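Local coordinates for ARF GTPase-activating protein GIT1 (Rattus norvegicus, PDB 6IUH), which probably stimulates GTP hydrolysis by ARF proteins and uses the C-terminal helical bundle described here to bind partner proteins, at residues 14-19 / 57-62; 45-50 / 82-87; 73-78 / 115-120. One frame throughout, in Å; residues are numbered along the deposited sequence.

The three contacts sample one four-helix bundle. Contact 3 is the most buried and packs helix 67-87 on helix 101-128 almost entirely with aliphatic side chains, which also press on backbone atoms. Contact 2 is partly buried and joins the same helix 67-87 to helix 42-57. It has an apolar inner side, and its outer side carries an amide-carboxylate bond and a bridging water. Contact 1 lies nearer one end of the bundle, its centre about 14 Å from the centre of the chain. It joins a loop to helix 13-35 and is apolar and partly buried, centred on one leucine methyl. Contacts 2 and 3 meet at Ile115, which packs on Ile49 and Leu83. Contacts 1 and 3 meet where Phe60 packs on Leu73.

Contact 1. Residues 14-19 / 57-62; sequences EDVILK and ASLFPK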
loop_
_atom_site.group_PDB
_atom_site.type_symbol
_atom_site.label_atom_id
_atom_site.label_comp_id
_atom_site.label_asym_id
_atom_site.label_seq_id
_atom_site.Cartn_x
_atom_site.Cartn_y
_atom_site.Cartn_z
ATOM N N GLU A 14 -14.423 -4.098 -11.908
ATOM C CA GLU A 14 -13.534 -5.187 -12.298
ATOM C C GLU A 14 -12.099 -4.696 -12.468
ATOM O O GLU A 14 -11.157 -5.355 -12.033
ATOM C CB GLU A 14 -14.018 -5.849 -13.591
ATOM C CG GLU A 14 -15.274 -6.703 -13.436
ATOM C CD GLU A 14 -16.545 -5.880 -13.320
ATOM O OE1 GLU A 14 -16.486 -4.651 -13.536
ATOM O OE2 GLU A 14 -17.606 -6.466 -13.014
ATOM N N ASP A 15 -11.938 -3.537 -13.099
ATOM C CA ASP A 15 -10.610 -2.968 -13.298
ATOM C C ASP A 15 -9.983 -2.544 -11.974
ATOM O O ASP A 15 -8.793 -2.752 -11.755
ATOM C CB ASP A 15 -10.664 -1.777 -14.255
ATOM C CG ASP A 15 -10.829 -2.198 -15.703
ATOM O OD1 ASP A 15 -10.490 -3.356 -16.030
ATOM O OD2 ASP A 15 -11.292 -1.371 -16.516
ATOM N N VAL A 16 -10.783 -1.953 -11.094
ATOM C CA VAL A 16 -10.276 -1.513 -9.798
ATOM C C VAL A 16 -9.822 -2.706 -8.967
ATOM O O VAL A 16 -8.773 -2.661 -8.326
ATOM C CB VAL A 16 -11.332 -0.706 -9.017
ATOM C CG1 VAL A 16 -10.808 -0.327 -7.641
ATOM C CG2 VAL A 16 -11.711 0.536 -9.791
ATOM N N ILE A 17 -10.608 -3.779 -8.995
ATOM C CA ILE A 17 -10.252 -5.004 -8.282
ATOM C C ILE A 17 -8.930 -5.579 -8.790
ATOM O O ILE A 17 -8.072 -5.975 -7.996
ATOM C CB ILE A 17 -11.360 -6.068 -8.407
ATOM C CG1 ILE A 17 -12.576 -5.661 -7.573
ATOM C CG2 ILE A 17 -10.855 -7.433 -7.961
ATOM C CD1 ILE A 17 -13.763 -6.578 -7.738
ATOM N N LEU A 18 -8.761 -5.610 -10.110
ATOM C CA LEU A 18 -7.538 -6.135 -10.714
ATOM C C LEU A 18 -6.298 -5.373 -10.254
ATOM O O LEU A 18 -5.300 -5.980 -9.861
ATOM C CB LEU A 18 -7.631 -6.097 -12.243
ATOM C CG LEU A 18 -8.560 -7.122 -12.899
ATOM C CD1 LEU A 18 -8.553 -6.969 -14.413
ATOM C CD2 LEU A 18 -8.168 -8.537 -12.499
ATOM N N LYS A 19 -6.360 -4.047 -10.296
ATOM C CA LYS A 19 -5.217 -3.234 -9.901
ATOM C C LYS A 19 -5.007 -3.272 -8.389
ATOM O O LYS A 19 -3.874 -3.203 -7.914
ATOM C CB LYS A 19 -5.388 -1.792 -10.384
ATOM C CG LYS A 19 -5.355 -1.649 -11.902
ATOM C CD LYS A 19 -4.051 -2.169 -12.484
ATOM C CE LYS A 19 -4.052 -2.098 -14.003
ATOM N NZ LYS A 19 -5.093 -2.978 -14.606
ATOM N N ALA A 57 -3.718 4.204 -9.751
ATOM C CA ALA A 57 -4.048 5.624 -9.785
ATOM C C ALA A 57 -4.443 6.068 -11.193
ATOM O O ALA A 57 -5.288 6.945 -11.361
ATOM C CB ALA A 57 -2.875 6.452 -9.275
ATOM N N SER A 58 -3.837 5.449 -12.204
ATOM C CA SER A 58 -4.095 5.823 -13.592
ATOM C C SER A 58 -5.492 5.413 -14.063
ATOM O O SER A 58 -5.945 5.848 -15.120
ATOM C CB SER A 58 -3.037 5.210 -14.513
ATOM O OG SER A 58 -3.134 3.797 -14.539
ATOM N N LEU A 59 -6.169 4.574 -13.281
ATOM C CA LEU A 59 -7.541 4.178 -13.590
ATOM C C LEU A 59 -8.502 5.344 -13.413
ATOM O O LEU A 59 -9.585 5.374 -14.005
ATOM C CB LEU A 59 -7.987 3.018 -12.700
ATOM C CG LEU A 59 -7.364 1.642 -12.918
ATOM C CD1 LEU A 59 -8.008 0.648 -11.970
ATOM C CD2 LEU A 59 -7.533 1.202 -14.363
ATOM N N PHE A 60 -8.099 6.298 -12.583
ATOM C CA PHE A 60 -8.947 7.427 -12.228
ATOM C C PHE A 60 -8.556 8.664 -13.032
ATOM O O PHE A 60 -7.427 8.760 -13.511
ATOM C CB PHE A 60 -8.853 7.689 -10.722
ATOM C CG PHE A 60 -9.347 6.543 -9.882
ATOM C CD1 PHE A 60 -8.499 5.504 -9.530
ATOM C CD2 PHE A 60 -10.665 6.499 -9.455
ATOM C CE1 PHE A 60 -8.953 4.447 -8.760
ATOM C CE2 PHE A 60 -11.127 5.445 -8.687
ATOM C CZ PHE A 60 -10.269 4.415 -8.339
ATOM N N PRO A 61 -9.500 9.605 -13.205
ATOM C CA PRO A 61 -9.225 10.824 -13.975
ATOM C C PRO A 61 -8.038 11.596 -13.417
ATOM O O PRO A 61 -7.754 11.495 -12.223
ATOM C CB PRO A 61 -10.515 11.635 -13.826
ATOM C CG PRO A 61 -11.567 10.620 -13.567
ATOM C CD PRO A 61 -10.902 9.550 -12.752
ATOM N N LYS A 62 -7.353 12.343 -14.277
ATOM C CA LYS A 62 -6.232 13.170 -13.851
ATOM C C LYS A 62 -6.687 14.152 -12.778
ATOM O O LYS A 62 -5.965 14.418 -11.820
ATOM C CB LYS A 62 -5.627 13.909 -15.048
ATOM C CG LYS A 62 -4.787 13.020 -15.956
ATOM C CD LYS A 62 -4.958 13.383 -17.425
ATOM C CE LYS A 62 -4.637 14.845 -17.690
ATOM N NZ LYS A 62 -4.810 15.194 -19.129
#
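Leu59 reaches from the loop after helix 42-57 onto the first turns of helix 13-35 and touches Asp15, Val16 and Lys19. Its methyl CD1 does the work. Leu59 CG lies anti to the carbonyl carbon (chi1 -70°), and CD1 continues outward, anti to CA (chi2 -177°). CD1 is thus the leading atom of the side chain.

The tight part is small. Leu59 CD1 lies 3.5 Å from Asp15 O and also 3.5 Å from Lys19 CG. It comes to 3.8 Å from Val16 CA. The methyl therefore rests on backbone as much as on side chains. Asp15 O is already engaged, since it accepts the helical bond from Lys19 N. Lys19 meets the leucine with the aliphatic start of its chain, which is bent at chi2 and chi4.

The remaining packing is looser. Val16 CG2 stands 4.3 Å from Leu59 CD1 and 4.4 Å from Phe60 CZ, which it approaches obliquely. Val16 and Phe60 are buried, and both also pack on helix 101-128. The shortest contacts thus lie on the partly exposed side, among Leu59, Asp15 and Lys19, and the longer ones on the buried side.

A type I turn from Ala57 to Phe60 sets the loop in place. It is closed by a bond of 3.1 Å from Phe60 N to Ala57 O. It points Leu59 toward helix 13-35 and brings the ring of Phe60 up beside Val16.

The joint has neither hydrogen bonds nor charge pairs between its two segments. Its hold on the loop is consistent with dispersion and hydrophobic burial, centred on one leucine methyl.

Contact 2. Residues 45-50 / 82-87; sequences CSEKIH and RLQSEC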
loop_
_atom_site.group_PDB
_atom_site.type_symbol
_atom_site.label_atom_id
_atom_site.label_comp_id
_atom_site.label_asym_id
_atom_site.label_seq_id
_atom_site.Cartn_x
_atom_site.Cartn_y
_atom_site.Cartn_z
ATOM N N CYS A 45 10.851 -4.626 -3.694
ATOM C CA CYS A 45 9.450 -4.758 -3.300
ATOM C C CYS A 45 8.731 -3.418 -3.396
ATOM O O CYS A 45 7.624 -3.339 -3.925
ATOM C CB CYS A 45 9.324 -5.317 -1.881
ATOM S SG CYS A 45 9.536 -7.111 -1.760
ATOM N N SER A 46 9.367 -2.366 -2.889
ATOM C CA SER A 46 8.773 -1.034 -2.913
ATOM C C SER A 46 8.591 -0.523 -4.340
ATOM O O SER A 46 7.659 0.226 -4.622
ATOM C CB SER A 46 9.626 -0.049 -2.112
ATOM O OG SER A 46 10.894 0.141 -2.713
ATOM N N GLU A 47 9.483 -0.931 -5.237
ATOM C CA GLU A 47 9.386 -0.521 -6.631
ATOM C C GLU A 47 8.220 -1.209 -7.326
ATOM O O GLU A 47 7.532 -0.600 -8.147
ATOM C CB GLU A 47 10.693 -0.812 -7.371
ATOM C CG GLU A 47 11.823 0.126 -6.993
ATOM C CD GLU A 47 11.476 1.579 -7.256
ATOM O OE1 GLU A 47 10.838 1.859 -8.291
ATOM O OE2 GLU A 47 11.836 2.438 -6.423
ATOM N N LYS A 48 7.998 -2.477 -6.993
ATOM C CA LYS A 48 6.871 -3.218 -7.547
ATOM C C LYS A 48 5.562 -2.670 -6.990
ATOM O O LYS A 48 4.550 -2.608 -7.691
ATOM C CB LYS A 48 7.009 -4.711 -7.242
ATOM C CG LYS A 48 8.219 -5.357 -7.903
ATOM C CD LYS A 48 8.449 -6.776 -7.409
ATOM C CE LYS A 48 7.324 -7.705 -7.831
ATOM N NZ LYS A 48 7.583 -9.111 -7.410
ATOM N N ILE A 49 5.590 -2.263 -5.726
ATOM C CA ILE A 49 4.432 -1.631 -5.103
ATOM C C ILE A 49 4.159 -0.267 -5.731
ATOM O O ILE A 49 3.026 0.037 -6.107
ATOM C CB ILE A 49 4.628 -1.471 -3.584
ATOM C CG1 ILE A 49 4.653 -2.841 -2.908
ATOM C CG2 ILE A 49 3.527 -0.607 -2.981
ATOM C CD1 ILE A 49 4.953 -2.785 -1.434
ATOM N N HIS A 50 5.204 0.547 -5.854
ATOM C CA HIS A 50 5.070 1.883 -6.429
ATOM C C HIS A 50 4.504 1.818 -7.845
ATOM O O HIS A 50 3.699 2.660 -8.242
ATOM C CB HIS A 50 6.418 2.610 -6.437
ATOM C CG HIS A 50 6.315 4.061 -6.783
ATOM N ND1 HIS A 50 6.405 4.526 -8.078
ATOM C CD2 HIS A 50 6.126 5.153 -6.003
ATOM C CE1 HIS A 50 6.279 5.843 -8.080
ATOM N NE2 HIS A 50 6.107 6.246 -6.834
ATOM N N ARG A 82 6.424 7.809 0.364
ATOM C CA ARG A 82 7.016 7.671 1.689
ATOM C C ARG A 82 7.703 6.313 1.852
ATOM O O ARG A 82 8.794 6.223 2.423
ATOM C CB ARG A 82 5.943 7.861 2.763
ATOM C CG ARG A 82 6.456 7.837 4.191
ATOM C CD ARG A 82 5.301 7.753 5.179
ATOM N NE ARG A 82 5.744 7.317 6.500
ATOM C CZ ARG A 82 4.935 6.827 7.434
ATOM N NH1 ARG A 82 3.638 6.705 7.191
ATOM N NH2 ARG A 82 5.425 6.454 8.609
ATOM N N LEU A 83 7.061 5.260 1.350
ATOM C CA LEU A 83 7.637 3.918 1.380
ATOM C C LEU A 83 8.943 3.859 0.599
ATOM O O LEU A 83 9.943 3.321 1.076
ATOM C CB LEU A 83 6.651 2.896 0.812
ATOM C CG LEU A 83 7.156 1.455 0.711
ATOM C CD1 LEU A 83 7.438 0.897 2.093
ATOM C CD2 LEU A 83 6.152 0.579 -0.027
ATOM N N GLN A 84 8.917 4.405 -0.611
ATOM C CA GLN A 84 10.094 4.439 -1.469
ATOM C C GLN A 84 11.248 5.143 -0.766
ATOM O O GLN A 84 12.401 4.721 -0.869
ATOM C CB GLN A 84 9.762 5.137 -2.789
ATOM C CG GLN A 84 10.744 4.872 -3.913
ATOM C CD GLN A 84 10.306 5.513 -5.215
ATOM O OE1 GLN A 84 9.916 6.680 -5.243
ATOM N NE2 GLN A 84 10.356 4.747 -6.298
ATOM N N SER A 85 10.926 6.216 -0.048
ATOM C CA SER A 85 11.926 6.969 0.701
ATOM C C SER A 85 12.552 6.122 1.800
ATOM O O SER A 85 13.760 6.163 2.022
ATOM C CB SER A 85 11.306 8.227 1.311
ATOM O OG SER A 85 10.858 9.119 0.305
ATOM N N GLU A 86 11.716 5.355 2.488
ATOM C CA GLU A 86 12.172 4.546 3.608
ATOM C C GLU A 86 13.045 3.376 3.166
ATOM O O GLU A 86 14.044 3.062 3.809
ATOM C CB GLU A 86 10.970 4.033 4.403
ATOM C CG GLU A 86 10.269 5.114 5.207
ATOM C CD GLU A 86 11.101 5.587 6.385
ATOM O OE1 GLU A 86 11.959 4.811 6.857
ATOM O OE2 GLU A 86 10.898 6.733 6.838
ATOM N N CYS A 87 12.674 2.737 2.063
ATOM C CA CYS A 87 13.375 1.538 1.618
ATOM C C CYS A 87 14.777 1.809 1.074
ATOM O O CYS A 87 15.598 0.894 0.994
ATOM C CB CYS A 87 12.545 0.809 0.564
ATOM S SG CYS A 87 11.072 0.022 1.234
HETATM O O HOH W 1 13.079 2.414 -2.806
#
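Leu83 begins the contact on helix 67-87 by meeting Ile49 and Ser46 of helix 42-57. The two helix segments run antiparallel, as consecutive helices do in an up-and-down four-helix bundle, and the segment axes come within 9.4 Å. Leu83 CD2 lies 3.8 Å from Ile49 CD1, and the two side chains meet at about a right angle.

Gln84 comes next and carries the polar part. Its CG is anti to the backbone N (chi1 -162°) and the chain stays extended, which brings the amide to Glu47 and His50. Gln84 NE2 donates to Glu47 OE2 at 2.7 Å, with an N-H...O angle of 156°. The oxygen is met on its syn side, somewhat out of the carboxylate plane. NE2 also lies over one face of the His50 ring, 4.1 Å from His50 CG, with amide and ring planes only 20° apart. One water donates to both Gln84 O and Ser46 OG. Ser46 OG also bonds to Val43 O.

Cys87 ends the segment, its SG 3.6 Å from Ser46 CB.

A leucine at Gln84 would probably leave the Glu47 carboxylate without this donor and the His50 face without its amide cover. The chemistry is thus divided: an apolar inner seam, and an outer polar edge tied by amide and water.

Contact 3. Residues 73-78 / 115-120; sequences LRLLNA and IAKAAK
In the up-and-down four-helix bundle of this domain, Leu76 and Ala118 pack where helices 67-87 and 101-128 pass antiparallel. The segment axes come within 8.1 Å and cross at -150°. This is a close approach, and a small residue at the interface helps explain it.

Ala118 CB points toward the other helix. It lies 3.5 Å from Leu76 N and 3.7 Å from Leu76 CB, against the backbone as well as the side chain. Leu75 flanks the same methyl, with its CG 4.0 Å from Ala118 CB.

Leu76 then reaches past the alanine. Its CG turns away from the backbone N (chi1 -174°), and CD1 comes down beside the start of the other segment. There CD1 lies 3.5 Å from Ile115 O, a carbonyl that already accepts the helical bond from Ala119 N. Leu76 CD1 is also 3.8 Å from Ile115 CG2, and the two side chains cross at about a right angle. On the more open side, Leu75 CD2 approaches the aliphatic part of Lys117 at 4.4 Å.

Ile115 continues the core toward the other two helices, touching Ile49 and Val53 of helix 42-57 and Val23 and Ile27 of helix 13-35. The outer side faces a chain of another protein: Leu75 packs on its backbone, and Lys120 NZ hydrogen-bonds to a polar side chain of that chain. The seam between helices 67-87 and 101-128 thus lies between the bundle core and a bound partner.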
loop_
_atom_site.group_PDB
_atom_site.type_symbol
_atom_site.label_atom_id
_atom_site.label_comp_id
_atom_site.label_asym_id
_atom_site.label_seq_id
_atom_site.Cartn_x
_atom_site.Cartn_y
_atom_site.Cartn_z
ATOM N N LEU A 73 -6.718 9.071 -3.238
ATOM C CA LEU A 73 -5.570 9.074 -4.141
ATOM C C LEU A 73 -4.391 9.793 -3.507
ATOM O O LEU A 73 -3.241 9.401 -3.700
ATOM C CB LEU A 73 -5.925 9.721 -5.481
ATOM C CG LEU A 73 -6.718 8.833 -6.440
ATOM C CD1 LEU A 73 -7.013 9.570 -7.735
ATOM C CD2 LEU A 73 -5.964 7.540 -6.711
ATOM N N ARG A 74 -4.678 10.844 -2.748
ATOM C CA ARG A 74 -3.632 11.585 -2.059
ATOM C C ARG A 74 -2.922 10.687 -1.051
ATOM O O ARG A 74 -1.694 10.689 -0.966
ATOM C CB ARG A 74 -4.209 12.816 -1.360
ATOM C CG ARG A 74 -3.154 13.738 -0.773
ATOM C CD ARG A 74 -3.769 15.029 -0.254
ATOM N NE ARG A 74 -4.537 15.725 -1.282
ATOM C CZ ARG A 74 -5.861 15.844 -1.274
ATOM N NH1 ARG A 74 -6.569 15.321 -0.283
ATOM N NH2 ARG A 74 -6.476 16.493 -2.253
ATOM N N LEU A 75 -3.696 9.915 -0.297
ATOM C CA LEU A 75 -3.127 9.005 0.691
ATOM C C LEU A 75 -2.329 7.892 0.021
ATOM O O LEU A 75 -1.219 7.566 0.445
ATOM C CB LEU A 75 -4.232 8.408 1.557
ATOM C CG LEU A 75 -3.781 7.453 2.659
ATOM C CD1 LEU A 75 -2.829 8.154 3.610
ATOM C CD2 LEU A 75 -5.000 6.921 3.404
ATOM N N LEU A 76 -2.911 7.310 -1.023
ATOM C CA LEU A 76 -2.266 6.264 -1.806
ATOM C C LEU A 76 -0.911 6.709 -2.354
ATOM O O LEU A 76 0.101 6.035 -2.159
ATOM C CB LEU A 76 -3.170 5.841 -2.964
ATOM C CG LEU A 76 -2.696 4.650 -3.793
ATOM C CD1 LEU A 76 -2.904 3.356 -3.023
ATOM C CD2 LEU A 76 -3.403 4.602 -5.145
ATOM N N ASN A 77 -0.900 7.845 -3.041
ATOM C CA ASN A 77 0.320 8.353 -3.667
ATOM C C ASN A 77 1.378 8.775 -2.653
ATOM O O ASN A 77 2.561 8.474 -2.820
ATOM C CB ASN A 77 -0.013 9.528 -4.589
ATOM C CG ASN A 77 -0.783 9.101 -5.824
ATOM O OD1 ASN A 77 -0.549 8.025 -6.374
ATOM N ND2 ASN A 77 -1.706 9.947 -6.269
ATOM N N ALA A 78 0.955 9.470 -1.603
ATOM C CA ALA A 78 1.886 9.951 -0.586
ATOM C C ALA A 78 2.527 8.803 0.185
ATOM O O ALA A 78 3.697 8.879 0.556
ATOM C CB ALA A 78 1.186 10.898 0.374
ATOM N N ILE A 115 -1.146 2.478 2.333
ATOM C CA ILE A 115 -1.352 2.181 0.917
ATOM C C ILE A 115 -2.555 1.257 0.766
ATOM O O ILE A 115 -3.447 1.504 -0.045
ATOM C CB ILE A 115 -0.118 1.526 0.268
ATOM C CG1 ILE A 115 1.058 2.497 0.249
ATOM C CG2 ILE A 115 -0.435 1.095 -1.156
ATOM C CD1 ILE A 115 2.346 1.884 -0.249
ATOM N N ALA A 116 -2.576 0.194 1.562
ATOM C CA ALA A 116 -3.699 -0.736 1.579
ATOM C C ALA A 116 -4.991 -0.039 1.999
ATOM O O ALA A 116 -6.055 -0.296 1.432
ATOM C CB ALA A 116 -3.403 -1.903 2.504
ATOM N N LYS A 117 -4.891 0.838 2.994
ATOM C CA LYS A 117 -6.043 1.602 3.475
ATOM C C LYS A 117 -6.665 2.424 2.356
ATOM O O LYS A 117 -7.878 2.383 2.139
ATOM C CB LYS A 117 -5.630 2.521 4.627
ATOM C CG LYS A 117 -6.788 3.201 5.347
ATOM C CD LYS A 117 -6.266 4.077 6.478
ATOM C CE LYS A 117 -7.384 4.622 7.345
ATOM N NZ LYS A 117 -6.838 5.419 8.478
ATOM N N ALA A 118 -5.821 3.168 1.646
ATOM C CA ALA A 118 -6.264 3.987 0.526
ATOM C C ALA A 118 -6.839 3.129 -0.598
ATOM O O ALA A 118 -7.855 3.479 -1.201
ATOM C CB ALA A 118 -5.108 4.838 0.005
ATOM N N ALA A 119 -6.181 2.007 -0.880
ATOM C CA ALA A 119 -6.626 1.109 -1.941
ATOM C C ALA A 119 -8.021 0.575 -1.639
ATOM O O ALA A 119 -8.882 0.536 -2.518
ATOM C CB ALA A 119 -5.643 -0.037 -2.122
ATOM N N LYS A 120 -8.232 0.173 -0.388
ATOM C CA LYS A 120 -9.538 -0.293 0.070
ATOM C C LYS A 120 -10.607 0.787 -0.090
ATOM O O LYS A 120 -11.722 0.506 -0.533
ATOM C CB LYS A 120 -9.469 -0.735 1.536
ATOM C CG LYS A 120 -10.756 -1.364 2.055
ATOM C CD LYS A 120 -10.709 -1.548 3.565
ATOM C CE LYS A 120 -10.561 -0.208 4.272
ATOM N NZ LYS A 120 -10.404 -0.364 5.745
#